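Local coordinates for ubiquitin-conjugating enzyme E2, putative (Trypanosoma cruzi, PDB 4DS2), which probably accepts activated ubiquitin or a related modifier from an E1 enzyme and passes it on towards substrates, acting as an E2 conjugating enzyme, at residues Gln156-Ala159 with Ala160-Arg164; Val127-Val131 with Phe132-Lys136; Glu146-His149 with Tyr150-Phe154. One frame throughout, in Å; residues are numbered along the deposited sequence.

Interaction 1: Gln156-Ala159 with Ala160-Arg164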
loop_
_atom_site.group_PDB
_atom_site.type_symbol
_atom_site.label_atom_id
_atom_site.label_comp_id
_atom_site.label_asym_id
_atom_site.label_seq_id
_atom_site.Cartn_x
_atom_site.Cartn_y
_atom_site.Cartn_z
ATOM N N GLN A 156 -11.421 -0.813 20.707
ATOM C CA GLN A 156 -10.264 -0.809 21.593
ATOM C C GLN A 156 -9.519 -2.183 21.560
ATOM O O GLN A 156 -8.276 -2.212 21.493
ATOM C CB GLN A 156 -10.663 -0.290 23.001
ATOM C CG GLN A 156 -11.541 -1.230 23.849
ATOM C CD GLN A 156 -12.957 -1.457 23.314
ATOM O OE1 GLN A 156 -13.646 -0.513 22.928
ATOM N NE2 GLN A 156 -13.393 -2.716 23.308
ATOM N N ASP A 157 -10.259 -3.300 21.521
ATOM C CA ASP A 157 -9.645 -4.642 21.466
ATOM C C ASP A 157 -9.009 -4.908 20.093
ATOM O O ASP A 157 -8.075 -5.708 19.999
ATOM C CB ASP A 157 -10.660 -5.757 21.770
ATOM C CG ASP A 157 -11.361 -5.597 23.140
ATOM O OD1 ASP A 157 -11.260 -4.533 23.785
ATOM O OD2 ASP A 157 -12.031 -6.557 23.575
ATOM N N PHE A 158 -9.536 -4.261 19.038
ATOM C CA PHE A 158 -8.961 -4.302 17.661
ATOM C C PHE A 158 -7.542 -3.701 17.604
ATOM O O PHE A 158 -6.660 -4.230 16.918
ATOM C CB PHE A 158 -9.889 -3.572 16.650
ATOM C CG PHE A 158 -9.268 -3.341 15.282
ATOM C CD1 PHE A 158 -8.461 -2.241 15.044
ATOM C CD2 PHE A 158 -9.515 -4.215 14.229
ATOM C CE1 PHE A 158 -7.888 -2.044 13.803
ATOM C CE2 PHE A 158 -8.959 -4.006 12.982
ATOM C CZ PHE A 158 -8.135 -2.927 12.773
ATOM N N ALA A 159 -7.340 -2.598 18.324
ATOM C CA ALA A 159 -6.016 -1.964 18.475
ATOM C C ALA A 159 -4.972 -2.912 19.089
ATOM O O ALA A 159 -3.885 -3.095 18.517
ATOM C CB ALA A 159 -6.122 -0.710 19.330
ATOM N N ALA A 160 -5.299 -3.496 20.252
ATOM C CA ALA A 160 -4.382 -4.427 20.963
ATOM C C ALA A 160 -4.000 -5.594 20.072
ATOM O O ALA A 160 -2.893 -6.112 20.141
ATOM C CB ALA A 160 -5.023 -4.948 22.249
ATOM N N ARG A 161 -4.947 -5.993 19.237
ATOM C CA ARG A 161 -4.766 -7.087 18.277
ATOM C C ARG A 161 -3.839 -6.715 17.098
ATOM O O ARG A 161 -3.107 -7.580 16.612
ATOM C CB ARG A 161 -6.140 -7.567 17.794
ATOM C CG ARG A 161 -6.108 -8.668 16.772
ATOM C CD ARG A 161 -7.533 -9.127 16.450
ATOM N NE ARG A 161 -8.181 -9.864 17.546
ATOM C CZ ARG A 161 -9.307 -10.571 17.400
ATOM N NH1 ARG A 161 -9.922 -10.616 16.221
ATOM N NH2 ARG A 161 -9.828 -11.231 18.424
ATOM N N VAL A 162 -3.860 -5.455 16.651
ATOM C CA VAL A 162 -2.955 -5.011 15.595
ATOM C C VAL A 162 -1.504 -5.070 16.092
ATOM O O VAL A 162 -0.597 -5.501 15.352
ATOM C CB VAL A 162 -3.286 -3.589 15.056
ATOM C CG1 VAL A 162 -2.140 -3.030 14.208
ATOM C CG2 VAL A 162 -4.578 -3.606 14.270
ATOM N N ARG A 163 -1.286 -4.664 17.346
ATOM C CA ARG A 163 0.064 -4.743 17.944
ATOM C C ARG A 163 0.544 -6.158 18.193
ATOM O O ARG A 163 1.728 -6.351 18.398
ATOM C CB ARG A 163 0.153 -3.954 19.241
ATOM C CG ARG A 163 0.101 -2.469 18.999
ATOM C CD ARG A 163 -0.194 -1.685 20.257
ATOM N NE ARG A 163 -0.408 -0.284 19.873
ATOM C CZ ARG A 163 -1.537 0.420 20.012
ATOM N NH1 ARG A 163 -2.627 -0.098 20.591
ATOM N NH2 ARG A 163 -1.562 1.687 19.581
ATOM N N ARG A 164 -0.365 -7.129 18.193
ATOM C CA ARG A 164 0.022 -8.523 18.219
ATOM C C ARG A 164 0.495 -8.906 16.803
ATOM O O ARG A 164 1.695 -8.914 16.567
ATOM C CB ARG A 164 -1.113 -9.394 18.789
ATOM C CG ARG A 164 -1.494 -8.989 20.220
ATOM C CD ARG A 164 -2.115 -10.113 21.050
ATOM N NE ARG A 164 -3.557 -10.305 20.803
ATOM C CZ ARG A 164 -4.564 -9.750 21.494
ATOM N NH1 ARG A 164 -4.343 -8.912 22.511
ATOM N NH2 ARG A 164 -5.823 -10.027 21.148
#

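Interaction 2: Val127-Val131 with Phe132-Lys136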
loop_
_atom_site.group_PDB
_atom_site.type_symbol
_atom_site.label_atom_id
_atom_site.label_comp_id
_atom_site.label_asym_id
_atom_site.label_seq_id
_atom_site.Cartn_x
_atom_site.Cartn_y
_atom_site.Cartn_z
ATOM N N VAL A 127 -2.873 3.759 -1.074
ATOM C CA VAL A 127 -3.118 2.467 -0.434
ATOM C C VAL A 127 -2.593 2.434 0.975
ATOM O O VAL A 127 -3.254 1.873 1.871
ATOM C CB VAL A 127 -2.447 1.302 -1.163
ATOM C CG1 VAL A 127 -2.362 0.086 -0.247
ATOM C CG2 VAL A 127 -3.199 0.981 -2.458
ATOM N N LEU A 128 -1.400 3.017 1.165
ATOM C CA LEU A 128 -0.773 3.056 2.490
ATOM C C LEU A 128 -1.613 3.878 3.446
ATOM O O LEU A 128 -1.857 3.473 4.578
ATOM C CB LEU A 128 0.622 3.638 2.410
ATOM C CG LEU A 128 1.650 2.817 1.617
ATOM C CD1 LEU A 128 2.862 3.691 1.289
ATOM C CD2 LEU A 128 2.030 1.562 2.379
ATOM N N ASP A 129 -2.068 5.024 2.962
ATOM C CA ASP A 129 -2.919 5.901 3.728
ATOM C C ASP A 129 -4.282 5.266 4.032
ATOM O O ASP A 129 -4.840 5.395 5.138
ATOM C CB ASP A 129 -3.129 7.207 2.961
ATOM C CG ASP A 129 -4.255 8.037 3.542
ATOM O OD1 ASP A 129 -4.161 8.437 4.746
ATOM O OD2 ASP A 129 -5.237 8.273 2.797
ATOM N N ARG A 130 -4.841 4.632 3.031
ATOM C CA ARG A 130 -6.153 4.025 3.175
ATOM C C ARG A 130 -6.138 2.954 4.253
ATOM O O ARG A 130 -7.008 2.898 5.095
ATOM C CB ARG A 130 -6.610 3.470 1.821
ATOM C CG ARG A 130 -7.862 2.652 1.851
ATOM C CD ARG A 130 -9.036 3.421 2.365
ATOM N NE ARG A 130 -10.208 2.563 2.327
ATOM C CZ ARG A 130 -11.362 2.838 2.931
ATOM N NH1 ARG A 130 -11.506 3.959 3.636
ATOM N NH2 ARG A 130 -12.383 1.991 2.826
ATOM N N VAL A 131 -5.123 2.103 4.215
ATOM C CA VAL A 131 -5.057 0.954 5.114
ATOM C C VAL A 131 -4.544 1.287 6.524
ATOM O O VAL A 131 -5.114 0.838 7.538
ATOM C CB VAL A 131 -4.220 -0.132 4.464
ATOM C CG1 VAL A 131 -3.966 -1.288 5.440
ATOM C CG2 VAL A 131 -4.961 -0.601 3.210
ATOM N N PHE A 132 -3.487 2.094 6.590
ATOM C CA PHE A 132 -2.873 2.441 7.867
ATOM C C PHE A 132 -3.591 3.575 8.616
ATOM O O PHE A 132 -3.505 3.670 9.858
ATOM C CB PHE A 132 -1.407 2.840 7.624
ATOM C CG PHE A 132 -0.496 1.695 7.261
ATOM C CD1 PHE A 132 -0.753 0.381 7.687
ATOM C CD2 PHE A 132 0.667 1.942 6.548
ATOM C CE1 PHE A 132 0.102 -0.646 7.385
ATOM C CE2 PHE A 132 1.538 0.909 6.253
ATOM C CZ PHE A 132 1.253 -0.385 6.676
ATOM N N SER A 133 -4.250 4.453 7.848
ATOM C CA SER A 133 -4.779 5.712 8.371
ATOM C C SER A 133 -6.259 5.966 8.165
ATOM O O SER A 133 -6.876 6.531 9.046
ATOM C CB SER A 133 -3.963 6.874 7.848
ATOM O OG SER A 133 -2.798 6.971 8.638
ATOM N N GLN A 134 -6.845 5.559 7.041
ATOM C CA GLN A 134 -8.249 5.858 6.823
ATOM C C GLN A 134 -9.105 4.617 6.892
ATOM O O GLN A 134 -10.167 4.565 6.297
ATOM C CB GLN A 134 -8.477 6.569 5.486
ATOM C CG GLN A 134 -7.615 7.814 5.238
ATOM C CD GLN A 134 -7.822 8.975 6.237
ATOM O OE1 GLN A 134 -8.807 9.021 6.985
ATOM N NE2 GLN A 134 -6.896 9.949 6.212
ATOM N N TYR A 135 -8.692 3.636 7.660
ATOM C CA TYR A 135 -9.407 2.364 7.681
ATOM C C TYR A 135 -10.784 2.413 8.330
ATOM O O TYR A 135 -11.679 1.632 7.910
ATOM C CB TYR A 135 -8.581 1.265 8.363
ATOM C CG TYR A 135 -8.087 1.634 9.740
ATOM C CD1 TYR A 135 -6.906 2.375 9.894
ATOM C CD2 TYR A 135 -8.792 1.266 10.874
ATOM C CE1 TYR A 135 -6.445 2.733 11.141
ATOM C CE2 TYR A 135 -8.334 1.614 12.141
ATOM C CZ TYR A 135 -7.151 2.341 12.272
ATOM O OH TYR A 135 -6.663 2.680 13.516
ATOM N N LYS A 136 -10.964 3.291 9.337
ATOM C CA LYS A 136 -12.251 3.409 10.097
ATOM C C LYS A 136 -13.461 3.713 9.232
ATOM O O LYS A 136 -14.563 3.309 9.588
ATOM C CB LYS A 136 -12.174 4.460 11.222
ATOM C CG LYS A 136 -11.277 4.074 12.393
ATOM C CD LYS A 136 -11.573 4.872 13.662
ATOM C CE LYS A 136 -10.408 4.828 14.668
ATOM N NZ LYS A 136 -9.231 5.739 14.462
#

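Interaction 3: Glu146-His149 with Tyr150-Phe154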
loop_
_atom_site.group_PDB
_atom_site.type_symbol
_atom_site.label_atom_id
_atom_site.label_comp_id
_atom_site.label_asym_id
_atom_site.label_seq_id
_atom_site.Cartn_x
_atom_site.Cartn_y
_atom_site.Cartn_z
ATOM N N GLU A 146 -14.649 -10.149 9.073
ATOM C CA GLU A 146 -14.397 -10.414 10.486
ATOM C C GLU A 146 -13.576 -9.287 11.122
ATOM O O GLU A 146 -13.866 -8.875 12.242
ATOM C CB GLU A 146 -13.694 -11.757 10.680
ATOM C CG GLU A 146 -14.651 -12.948 10.769
ATOM C CD GLU A 146 -14.396 -14.056 9.732
ATOM O OE1 GLU A 146 -14.650 -15.202 10.156
ATOM O OE2 GLU A 146 -14.001 -13.805 8.534
ATOM N N ALA A 147 -12.585 -8.765 10.410
ATOM C CA ALA A 147 -11.835 -7.623 10.918
ATOM C C ALA A 147 -12.706 -6.334 11.010
ATOM O O ALA A 147 -12.566 -5.539 11.946
ATOM C CB ALA A 147 -10.611 -7.379 10.056
ATOM N N ARG A 148 -13.615 -6.136 10.055
ATOM C CA ARG A 148 -14.508 -4.970 10.087
ATOM C C ARG A 148 -15.472 -5.043 11.277
ATOM O O ARG A 148 -15.625 -4.069 12.035
ATOM C CB ARG A 148 -15.290 -4.812 8.766
ATOM C CG ARG A 148 -16.349 -3.706 8.782
ATOM C CD ARG A 148 -15.765 -2.305 9.011
ATOM N NE ARG A 148 -14.975 -1.891 7.845
ATOM C CZ ARG A 148 -14.004 -0.973 7.831
ATOM N NH1 ARG A 148 -13.320 -0.717 6.707
ATOM N NH2 ARG A 148 -13.696 -0.307 8.936
ATOM N N HIS A 149 -16.110 -6.194 11.433
ATOM C CA HIS A 149 -17.006 -6.431 12.563
ATOM C C HIS A 149 -16.338 -6.200 13.892
ATOM O O HIS A 149 -16.912 -5.611 14.786
ATOM C CB HIS A 149 -17.522 -7.845 12.491
ATOM C CG HIS A 149 -18.664 -8.120 13.429
ATOM N ND1 HIS A 149 -18.524 -8.090 14.776
ATOM C CD2 HIS A 149 -20.004 -8.445 13.171
ATOM C CE1 HIS A 149 -19.707 -8.373 15.344
ATOM N NE2 HIS A 149 -20.610 -8.597 14.360
ATOM N N TYR A 150 -15.105 -6.641 14.010
ATOM C CA TYR A 150 -14.371 -6.512 15.237
ATOM C C TYR A 150 -13.964 -5.056 15.545
ATOM O O TYR A 150 -14.063 -4.607 16.705
ATOM C CB TYR A 150 -13.159 -7.440 15.198
ATOM C CG TYR A 150 -12.624 -7.782 16.568
ATOM C CD1 TYR A 150 -13.352 -8.591 17.459
ATOM C CD2 TYR A 150 -11.374 -7.296 16.981
ATOM C CE1 TYR A 150 -12.840 -8.899 18.720
ATOM C CE2 TYR A 150 -10.858 -7.597 18.234
ATOM C CZ TYR A 150 -11.585 -8.384 19.101
ATOM O OH TYR A 150 -11.031 -8.659 20.337
ATOM N N LEU A 151 -13.487 -4.324 14.540
ATOM C CA LEU A 151 -13.283 -2.867 14.713
ATOM C C LEU A 151 -14.559 -2.125 15.148
ATOM O O LEU A 151 -14.530 -1.242 16.026
ATOM C CB LEU A 151 -12.800 -2.224 13.408
ATOM C CG LEU A 151 -12.590 -0.696 13.441
ATOM C CD1 LEU A 151 -11.424 -0.229 14.308
ATOM C CD2 LEU A 151 -12.432 -0.190 12.028
ATOM N N GLU A 152 -15.662 -2.481 14.498
ATOM C CA GLU A 152 -16.928 -1.787 14.705
ATOM C C GLU A 152 -17.470 -1.971 16.118
ATOM O O GLU A 152 -18.066 -1.057 16.672
ATOM C CB GLU A 152 -17.966 -2.222 13.667
ATOM C CG GLU A 152 -17.917 -1.396 12.381
ATOM C CD GLU A 152 -18.800 -1.951 11.259
ATOM O OE1 GLU A 152 -19.350 -3.069 11.386
ATOM O OE2 GLU A 152 -18.936 -1.268 10.223
ATOM N N LYS A 153 -17.230 -3.140 16.703
ATOM C CA LYS A 153 -17.788 -3.473 18.013
ATOM C C LYS A 153 -16.790 -3.590 19.134
ATOM O O LYS A 153 -17.166 -3.513 20.287
ATOM C CB LYS A 153 -18.645 -4.725 17.882
ATOM C CG LYS A 153 -19.888 -4.336 17.090
ATOM C CD LYS A 153 -20.939 -5.383 16.856
ATOM C CE LYS A 153 -21.778 -4.968 15.647
ATOM N NZ LYS A 153 -23.031 -5.758 15.448
ATOM N N PHE A 154 -15.523 -3.748 18.809
ATOM C CA PHE A 154 -14.480 -3.717 19.818
ATOM C C PHE A 154 -13.331 -2.840 19.355
ATOM O O PHE A 154 -12.189 -3.314 19.247
ATOM C CB PHE A 154 -14.007 -5.131 20.150
ATOM C CG PHE A 154 -15.098 -6.004 20.704
ATOM C CD1 PHE A 154 -15.279 -6.129 22.073
ATOM C CD2 PHE A 154 -15.976 -6.665 19.851
ATOM C CE1 PHE A 154 -16.305 -6.908 22.581
ATOM C CE2 PHE A 154 -17.000 -7.446 20.347
ATOM C CZ PHE A 154 -17.168 -7.573 21.714
#

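Interaction 1: Gln156-Ala159 with Ala160-Arg164
Arg163 folds back along the helix surface and brings its guanidinium to Ala159, one turn earlier. Its CB starts 4.2 Å from Ala159 O, and CG passes that same oxygen at much the same range. CG lies anti to the carbonyl carbon, beside the backbone N (chi1 -71°), which turns the side chain back towards the preceding turn. From CG to NE the chain is extended. At its end NH1 comes to 3.8 Å from Ala159 CB. The methyl meets the guanidinium obliquely. This is a van der Waals contact made by an exposed side chain. The backbone below it is bonded as well: Arg163 N donates to Ala159 O at 3.3 Å.

The second side-chain pair is wholly apolar. Val162 CG2 meets the ring of Phe158 off-centre in a CH-pi contact, 4.2 Å from the centroid. CE1 is the ring atom nearest the methyl, at 3.7 Å, followed by CZ. Val162 N also donates to Phe158 O, at 3.1 Å. Phe158 and Val162 are an i to i+4 pair within helix 155-162, the last helix of this ubiquitin-conjugating fold. The weak bond from Ala160 N to Gln156 O and the bond from Arg161 N to Asp157 O continue the same pattern.

Phe158 is buried. Its ring also packs on Tyr64 and Tyr135 from loops, while Val162 shares Tyr64. Arg161 has CG anti to its own N (chi1 178°), and the chain, bent at chi3, heads off towards Tyr95 and Tyr150. NH1 is hydrogen-bonded to Tyr95 OH, and the guanidinium makes a cation-pi contact with Tyr150. Near the start of the helix, Gln156 NE2 donates to Asp157 OD1 at 2.8 Å, meeting the carboxylate from above its plane.

Interaction 2: Val127-Val131 with Phe132-Lys136
Asp129 O is gripped by two backbone N-H groups as helix 120-132 comes to its end. Gln134 N donates to it at 2.8 Å, nearly along the C=O axis. Ser133 N donates at 2.9 Å, from above the carbonyl plane. The first bond spans five residues and the second four, so one carbonyl serves both the last helical turn and the departing chain. Gln134 N also makes a weak bond to Arg130 O. Ser133 is the first residue to leave helical backbone angles.

The side chains of the same residues meet above this turn. The Asp129 carboxylate and the Gln134 amide cross with their planes 66° apart. Gln134 bends at chi2, which carries the amide back towards the helix. There NE2 makes a weak hydrogen bond to Asp129 OD1 at 3.5 Å. Gln134 CG lies beside the other oxygen, Asp129 OD2, at 3.4 Å. Ser133 CB comes close to OD1.

Another flank is apolar. Leu128 and Phe132 lie side by side and point the same way, with Leu128 CD2 4.0 Å from Phe132 CE2. Phe132 N donates to Leu128 O at 2.9 Å. The Phe132 ring also meets the rings of Tyr64 and Tyr71 and touches Phe90 on strand 87-90, so this helix end is set into the core of the ubiquitin-conjugating fold. Tyr135 brings CD1 to 3.3 Å from Val131 O.

Arg130 bends at chi2 (60°) and runs past Gln134. Its NH2 forms a salt bridge with Asp141, and NH1 bonds to Ser137 O. The buried guanidinium thus has a carboxylate close by, which would be expected to offset its charge, while at the helix end Asp129 O is satisfied twice and Arg130 O is bonded weakly.

Interaction 3: Glu146-His149 with Tyr150-Phe154
Lys153 passes its methylenes obliquely by the CE1 and NE2 end of the His149 ring, one turn on along helix 145-153, one of the two helices that end this ubiquitin-conjugating fold. Lys153 CD is 3.6 Å from His149 CE1, and CE lies near both CE1 and NE2. Lys153 CG sits anti to the carbonyl carbon (chi1 -70°), and the chain beyond it is extended, which brings the methylenes to the imidazole. Both residues are exposed.

A second pair lies on the neighbouring flank. Arg148 and Glu152 cross, with the guanidinium and carboxylate planes 42° apart. The bends of Arg148 at chi2 and chi3 carry its guanidinium past the carboxylate and leave CD nearest Glu152 OE2, at 3.5 Å. The nearest charged atoms, Arg148 NE and Glu152 OE2, are 4.7 Å apart. They are not in contact, although the opposite charges may attract weakly. Leu151 CD2 comes next to Arg148 NH2, obliquely to the guanidinium.

Regular i to i+4 backbone bonds bring residues four apart onto one flank. Leu151 N donates to Ala147 O at 3.0 Å and Glu152 N to Arg148 O at 2.9 Å. Tyr150 N and Lys153 N bond likewise to Glu146 O and His149 O.

Further out, the Arg148 guanidinium is fixed by a salt bridge from NH1 to Asp142. Ala147 N bonds to Asn144 OD1 just before the helix, and Ala147 touches Tyr95. At the other end the chain turns beyond Lys153, and Phe154 CB stands 4.1 Å above the Tyr150 ring, over its centre.

The three contacts follow one another along the chain in the order interaction 2, interaction 3, interaction 1. Interactions 3 and 1 lie on the consecutive helices 145-153 and 155-162, with centres about 11 Å apart. Leu151 CD1 meets Phe158 CD1 at 3.7 Å, and Tyr150 OH lies 3.3 Å from Asp157 CB. Interaction 2 is about 16 Å from each, between centres, and nearer the middle of the protein. Tyr135 connects it to both: its O probably accepts a hydrogen bond from Arg148 NH2 at 3.0 Å, and its CE2 packs 4.0 Å from Phe158 CE1. Together they join the central helix end to the C-terminal helices.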